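Local coordinates for MobB protein homolog (Geobacillus stearothermophilus, PDB 1XJC) that is of unknown function but, as a homologue of MobB with a P-loop NTPase fold, probably binds a nucleotide and takes part in molybdopterin guanine dinucleotide synthesis, at residues A[10-15]-A[115-120]; A[134-139]-A[146-151]. One frame throughout, in Å; residues are numbered along the deposited sequence.

Interaction 1: residues A[10-15]-A[115-120]; sequences VGYKHS and LVRSEE
Leu-115 and Val-10 are joined by a nearly linear backbone bond, Leu-115 N to Val-10 O at 2.8 Å, beyond which a water fills in, accepting from Tyr-12 N and donating to Leu-115 O. The loop returns at Ser-15, where Arg-117 meets it with its side chain. Arg-117 CG lies 3.6 Å from Ser-15 CA, and the bend at chi3 (-61°) turns the guanidinium back along the loop, where Tyr-12 CB sits over one face, 3.7 Å from Arg-117 NH2. Arg-117 NH1 gives Lys-13 O a weak bond of 3.1 Å, far from straight at 122°. The guanidinium's stronger partner is Asp-121, in a salt bridge through NE. The loop follows strand 6-10 and precedes helix 17-30, consistent with a Walker A P-loop. A type II turn from Tyr-12 to Ser-15 shapes it: Tyr-12 O accepts from both Ser-15 N and Ser-15 OG, the hydroxyl approaching in the carbonyl plane at 2.7 Å. Cutting Arg-117 back to an alanine would probably leave Asp-121 without its cationic mate, Lys-13 O without the NH1 donor and a gap over Tyr-12 CB. Farther out, Tyr-12 OH hydrogen-bonds to Ser-124 OG and Gly-11 O accepts from Lys-17 NZ.

Interaction 2: residues A[134-139]-A[146-151]; sequences VIAWEP and HPVFSL
The parallel edge of the central sheet is formed here, where strand 148-150 lies beside strand 131-136 with Val-134, Ile-135 and Ala-136 opposite Val-148, Phe-149 and Ser-150. Four backbone bonds establish the register: Val-134 N to Pro-147 O, Phe-149 N to Val-134 O, Ala-136 N to Phe-149 O at 2.9 Å, and Leu-151 N to Ala-136 O, longer at 3.2 Å with its donor above the carbonyl plane. The axes of strand pieces 134-136 and 148-150 diverge by 32°. Strand 148-150 is one of the two outermost strands, within this chain, of a six-stranded parallel sheet ordered 2-3-1-4-5-6, an arrangement consistent with a P-loop NTPase fold. Ile-135 and Phe-149 share one face of it. With Ile-135 CG1 beside the backbone N (chi1 -64°), Ile-135 CG2 falls anti to that N, and the methyl presses on Leu-151, tightly at CA (3.3 Å) and at 3.7 Å from CD1. Phe-149 CD2 brings the ring edge to within 3.9 Å of Val-134 O, close to the ring plane. Helix 154-166 packs on this face, its Tyr-157 touching both Ile-135 and Phe-149, while the Phe-149 ring also meets that of Trp-160. The other face carries the valines, Val-134 CB lying 4.2 Å from Val-148 CG2. Beyond the strands, Trp-137 CD1 makes a looser contact with Leu-151 CD2, 4.4 Å away.

How the interactions relate
Interactions 1 and 2 are successive steps across one sheet, their centres about 10 Å apart, with strands 112-116 and 131-136 as neighbours. Two probable backbone bonds join them, Val-116 N to Ile-135 O and Val-116 O to Trp-137 N, both 3.1 Å. Side chains continue the connection: Val-116 packs on Ala-136, and Leu-115 touches Ile-135 and Leu-151. Trp-137 also reaches the loop of interaction 1, where its NE1 forms a weak hydrogen bond to Ser-15 O, and its side chain touches Arg-117. Segment 10-15 belongs to the probable phosphate-binding loop; its start is bonded to strand 112-116, and interaction 2 pairs the next two strands outward, 131-136 and 148-150.

Interaction 1: residues A[10-15]-A[115-120]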
loop_
_atom_site.group_PDB
_atom_site.type_symbol
_atom_site.label_atom_id
_atom_site.label_comp_id
_atom_site.label_asym_id
_atom_site.label_seq_id
_atom_site.Cartn_x
_atom_site.Cartn_y
_atom_site.Cartn_z
ATOM N N VAL A 10 2.676 -4.800 -1.411
ATOM C CA VAL A 10 2.367 -6.177 -1.789
ATOM C C VAL A 10 3.208 -7.203 -1.033
ATOM O O VAL A 10 4.374 -6.947 -0.692
ATOM C CB VAL A 10 2.567 -6.398 -3.315
ATOM C CG1 VAL A 10 1.637 -5.473 -4.093
ATOM C CG2 VAL A 10 4.028 -6.122 -3.707
ATOM N N GLY A 11 2.611 -8.366 -0.779
ATOM C CA GLY A 11 3.303 -9.425 -0.072
ATOM C C GLY A 11 2.332 -10.493 0.401
ATOM O O GLY A 11 1.111 -10.268 0.462
ATOM N N TYR A 12 2.872 -11.658 0.742
ATOM C CA TYR A 12 2.056 -12.766 1.208
ATOM C C TYR A 12 1.679 -12.593 2.680
ATOM O O TYR A 12 2.059 -11.603 3.319
ATOM C CB TYR A 12 2.812 -14.072 0.961
ATOM C CG TYR A 12 3.032 -14.329 -0.523
ATOM C CD1 TYR A 12 1.945 -14.534 -1.377
ATOM C CD2 TYR A 12 4.316 -14.318 -1.082
ATOM C CE1 TYR A 12 2.129 -14.721 -2.752
ATOM C CE2 TYR A 12 4.512 -14.502 -2.452
ATOM C CZ TYR A 12 3.415 -14.703 -3.280
ATOM O OH TYR A 12 3.587 -14.904 -4.633
ATOM N N LYS A 13 0.916 -13.546 3.204
ATOM C CA LYS A 13 0.470 -13.512 4.603
ATOM C C LYS A 13 1.646 -13.393 5.573
ATOM O O LYS A 13 2.662 -14.053 5.392
ATOM C CB LYS A 13 -0.347 -14.776 4.921
ATOM C CG LYS A 13 -0.554 -15.029 6.414
ATOM C CD LYS A 13 -1.924 -15.610 6.728
ATOM C CE LYS A 13 -3.010 -14.548 6.561
ATOM N NZ LYS A 13 -4.368 -15.069 6.913
ATOM N N HIS A 14 1.502 -12.526 6.576
ATOM C CA HIS A 14 2.539 -12.309 7.600
ATOM C C HIS A 14 3.886 -11.871 7.026
ATOM O O HIS A 14 4.925 -12.116 7.631
ATOM C CB HIS A 14 2.739 -13.589 8.433
ATOM C CG HIS A 14 1.472 -14.128 9.028
ATOM N ND1 HIS A 14 1.297 -15.463 9.327
ATOM C CD2 HIS A 14 0.327 -13.510 9.406
ATOM C CE1 HIS A 14 0.102 -15.643 9.867
ATOM N NE2 HIS A 14 -0.507 -14.474 9.927
ATOM N N SER A 15 3.877 -11.235 5.857
ATOM C CA SER A 15 5.115 -10.762 5.253
ATOM C C SER A 15 5.606 -9.476 5.930
ATOM O O SER A 15 6.785 -9.122 5.831
ATOM C CB SER A 15 4.890 -10.499 3.765
ATOM O OG SER A 15 3.858 -9.547 3.554
ATOM N N LEU A 115 7.044 -6.765 0.159
ATOM C CA LEU A 115 7.438 -7.353 1.432
ATOM C C LEU A 115 7.631 -8.851 1.211
ATOM O O LEU A 115 6.770 -9.530 0.621
ATOM C CB LEU A 115 6.376 -7.093 2.505
ATOM C CG LEU A 115 6.469 -5.654 3.031
ATOM C CD1 LEU A 115 5.228 -4.905 2.661
ATOM C CD2 LEU A 115 6.681 -5.654 4.546
ATOM N N VAL A 116 8.771 -9.363 1.662
ATOM C CA VAL A 116 9.078 -10.772 1.466
ATOM C C VAL A 116 9.596 -11.434 2.735
ATOM O O VAL A 116 10.425 -10.866 3.450
ATOM C CB VAL A 116 10.137 -10.964 0.328
ATOM C CG1 VAL A 116 9.618 -10.350 -0.995
ATOM C CG2 VAL A 116 11.447 -10.320 0.709
ATOM N N ARG A 117 9.111 -12.644 2.999
ATOM C CA ARG A 117 9.548 -13.394 4.173
ATOM C C ARG A 117 10.787 -14.213 3.836
ATOM O O ARG A 117 11.578 -14.567 4.717
ATOM C CB ARG A 117 8.448 -14.360 4.624
ATOM C CG ARG A 117 7.097 -13.702 4.858
ATOM C CD ARG A 117 5.988 -14.753 4.885
ATOM N NE ARG A 117 5.908 -15.479 3.612
ATOM C CZ ARG A 117 4.924 -16.317 3.281
ATOM N NH1 ARG A 117 3.918 -16.551 4.125
ATOM N NH2 ARG A 117 4.947 -16.925 2.101
ATOM N N SER A 118 10.973 -14.476 2.551
ATOM C CA SER A 118 12.064 -15.341 2.119
ATOM C C SER A 118 12.481 -15.125 0.671
ATOM O O SER A 118 11.844 -14.384 -0.077
ATOM C CB SER A 118 11.595 -16.783 2.251
ATOM O OG SER A 118 10.430 -16.959 1.449
ATOM N N GLU A 119 13.544 -15.818 0.279
ATOM C CA GLU A 119 14.036 -15.743 -1.083
ATOM C C GLU A 119 12.946 -16.329 -1.978
ATOM O O GLU A 119 12.731 -15.855 -3.093
ATOM C CB GLU A 119 15.341 -16.540 -1.213
ATOM C CG GLU A 119 15.875 -16.683 -2.634
ATOM C CD GLU A 119 16.013 -15.352 -3.357
ATOM O OE1 GLU A 119 16.466 -14.370 -2.729
ATOM O OE2 GLU A 119 15.677 -15.297 -4.565
ATOM N N GLU A 120 12.242 -17.340 -1.474
ATOM C CA GLU A 120 11.154 -17.978 -2.218
ATOM C C GLU A 120 10.017 -16.991 -2.519
ATOM O O GLU A 120 9.472 -16.983 -3.634
ATOM C CB GLU A 120 10.603 -19.178 -1.435
ATOM C CG GLU A 120 9.422 -19.866 -2.105
ATOM C CD GLU A 120 8.955 -21.116 -1.360
ATOM O OE1 GLU A 120 9.763 -22.063 -1.208
ATOM O OE2 GLU A 120 7.776 -21.157 -0.930
HETATM O O HOH W 1 5.681 -11.948 0.839
#

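Interaction 2: residues A[134-139]-A[146-151]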
loop_
_atom_site.group_PDB
_atom_site.type_symbol
_atom_site.label_atom_id
_atom_site.label_comp_id
_atom_site.label_asym_id
_atom_site.label_seq_id
_atom_site.Cartn_x
_atom_site.Cartn_y
_atom_site.Cartn_z
ATOM N N VAL A 134 12.089 -3.109 -1.428
ATOM C CA VAL A 134 11.784 -4.400 -0.837
ATOM C C VAL A 134 12.076 -4.298 0.655
ATOM O O VAL A 134 13.092 -3.710 1.053
ATOM C CB VAL A 134 12.696 -5.525 -1.401
ATOM C CG1 VAL A 134 12.313 -6.887 -0.758
ATOM C CG2 VAL A 134 12.580 -5.594 -2.939
ATOM N N ILE A 135 11.177 -4.834 1.476
ATOM C CA ILE A 135 11.375 -4.864 2.917
ATOM C C ILE A 135 11.278 -6.359 3.214
ATOM O O ILE A 135 10.277 -7.000 2.889
ATOM C CB ILE A 135 10.298 -4.040 3.655
ATOM C CG1 ILE A 135 10.430 -2.558 3.258
ATOM C CG2 ILE A 135 10.439 -4.232 5.170
ATOM C CD1 ILE A 135 9.358 -1.612 3.859
ATOM N N ALA A 136 12.323 -6.919 3.823
ATOM C CA ALA A 136 12.365 -8.361 4.034
ATOM C C ALA A 136 12.717 -8.857 5.417
ATOM O O ALA A 136 13.246 -8.110 6.242
ATOM C CB ALA A 136 13.346 -8.966 3.034
ATOM N N TRP A 137 12.446 -10.143 5.641
ATOM C CA TRP A 137 12.743 -10.807 6.915
ATOM C C TRP A 137 14.224 -11.183 6.952
ATOM O O TRP A 137 14.813 -11.294 8.018
ATOM C CB TRP A 137 11.971 -12.117 7.047
ATOM C CG TRP A 137 10.522 -12.072 7.375
ATOM C CD1 TRP A 137 9.623 -11.091 7.070
ATOM C CD2 TRP A 137 9.770 -13.147 7.941
ATOM N NE1 TRP A 137 8.342 -11.499 7.403
ATOM C CE2 TRP A 137 8.409 -12.758 7.939
ATOM C CE3 TRP A 137 10.114 -14.408 8.447
ATOM C CZ2 TRP A 137 7.393 -13.589 8.422
ATOM C CZ3 TRP A 137 9.100 -15.233 8.929
ATOM C CH2 TRP A 137 7.755 -14.816 8.911
ATOM N N GLU A 138 14.794 -11.427 5.775
ATOM C CA GLU A 138 16.196 -11.835 5.646
ATOM C C GLU A 138 16.784 -11.274 4.361
ATOM O O GLU A 138 16.048 -10.786 3.510
ATOM C CB GLU A 138 16.302 -13.363 5.612
ATOM C CG GLU A 138 15.350 -14.031 4.620
ATOM C CD GLU A 138 15.789 -15.438 4.235
ATOM O OE1 GLU A 138 16.491 -16.083 5.049
ATOM O OE2 GLU A 138 15.426 -15.902 3.122
ATOM N N PRO A 139 18.123 -11.330 4.205
ATOM C CA PRO A 139 18.788 -10.818 2.999
ATOM C C PRO A 139 18.427 -11.684 1.789
ATOM O O PRO A 139 18.110 -12.861 1.950
ATOM C CB PRO A 139 20.266 -10.898 3.361
ATOM C CG PRO A 139 20.316 -12.105 4.270
ATOM C CD PRO A 139 19.104 -11.898 5.150
ATOM N N HIS A 146 16.746 -2.858 -6.578
ATOM C CA HIS A 146 16.017 -1.982 -5.668
ATOM C C HIS A 146 16.577 -2.025 -4.259
ATOM O O HIS A 146 17.125 -3.038 -3.836
ATOM C CB HIS A 146 14.546 -2.394 -5.620
ATOM C CG HIS A 146 13.966 -2.707 -6.961
ATOM N ND1 HIS A 146 13.798 -1.753 -7.942
ATOM C CD2 HIS A 146 13.557 -3.881 -7.498
ATOM C CE1 HIS A 146 13.309 -2.326 -9.027
ATOM N NE2 HIS A 146 13.154 -3.616 -8.785
ATOM N N PRO A 147 16.449 -0.922 -3.512
ATOM C CA PRO A 147 16.975 -0.957 -2.148
ATOM C C PRO A 147 16.197 -2.000 -1.344
ATOM O O PRO A 147 14.999 -2.222 -1.583
ATOM C CB PRO A 147 16.748 0.470 -1.640
ATOM C CG PRO A 147 15.614 0.974 -2.479
ATOM C CD PRO A 147 15.919 0.412 -3.846
ATOM N N VAL A 148 16.892 -2.661 -0.425
ATOM C CA VAL A 148 16.275 -3.674 0.421
ATOM C C VAL A 148 16.500 -3.233 1.864
ATOM O O VAL A 148 17.630 -2.864 2.240
ATOM C CB VAL A 148 16.925 -5.076 0.228
ATOM C CG1 VAL A 148 16.222 -6.115 1.135
ATOM C CG2 VAL A 148 16.858 -5.491 -1.250
ATOM N N PHE A 149 15.434 -3.261 2.661
ATOM C CA PHE A 149 15.510 -2.876 4.071
ATOM C C PHE A 149 15.005 -4.050 4.920
ATOM O O PHE A 149 14.264 -4.928 4.454
ATOM C CB PHE A 149 14.591 -1.677 4.397
ATOM C CG PHE A 149 14.843 -0.423 3.583
ATOM C CD1 PHE A 149 15.692 0.582 4.055
ATOM C CD2 PHE A 149 14.171 -0.219 2.367
ATOM C CE1 PHE A 149 15.865 1.770 3.340
ATOM C CE2 PHE A 149 14.335 0.963 1.640
ATOM C CZ PHE A 149 15.181 1.962 2.121
ATOM N N SER A 150 15.395 -4.051 6.180
ATOM C CA SER A 150 14.914 -5.051 7.106
ATOM C C SER A 150 13.566 -4.514 7.589
ATOM O O SER A 150 13.392 -3.299 7.764
ATOM C CB SER A 150 15.857 -5.169 8.312
ATOM O OG SER A 150 15.164 -5.712 9.428
ATOM N N LEU A 151 12.615 -5.418 7.801
ATOM C CA LEU A 151 11.293 -5.042 8.305
ATOM C C LEU A 151 11.419 -4.325 9.665
ATOM O O LEU A 151 10.578 -3.489 10.044
ATOM C CB LEU A 151 10.433 -6.306 8.456
ATOM C CG LEU A 151 9.019 -6.075 8.985
ATOM C CD1 LEU A 151 8.255 -5.198 7.962
ATOM C CD2 LEU A 151 8.316 -7.435 9.225
#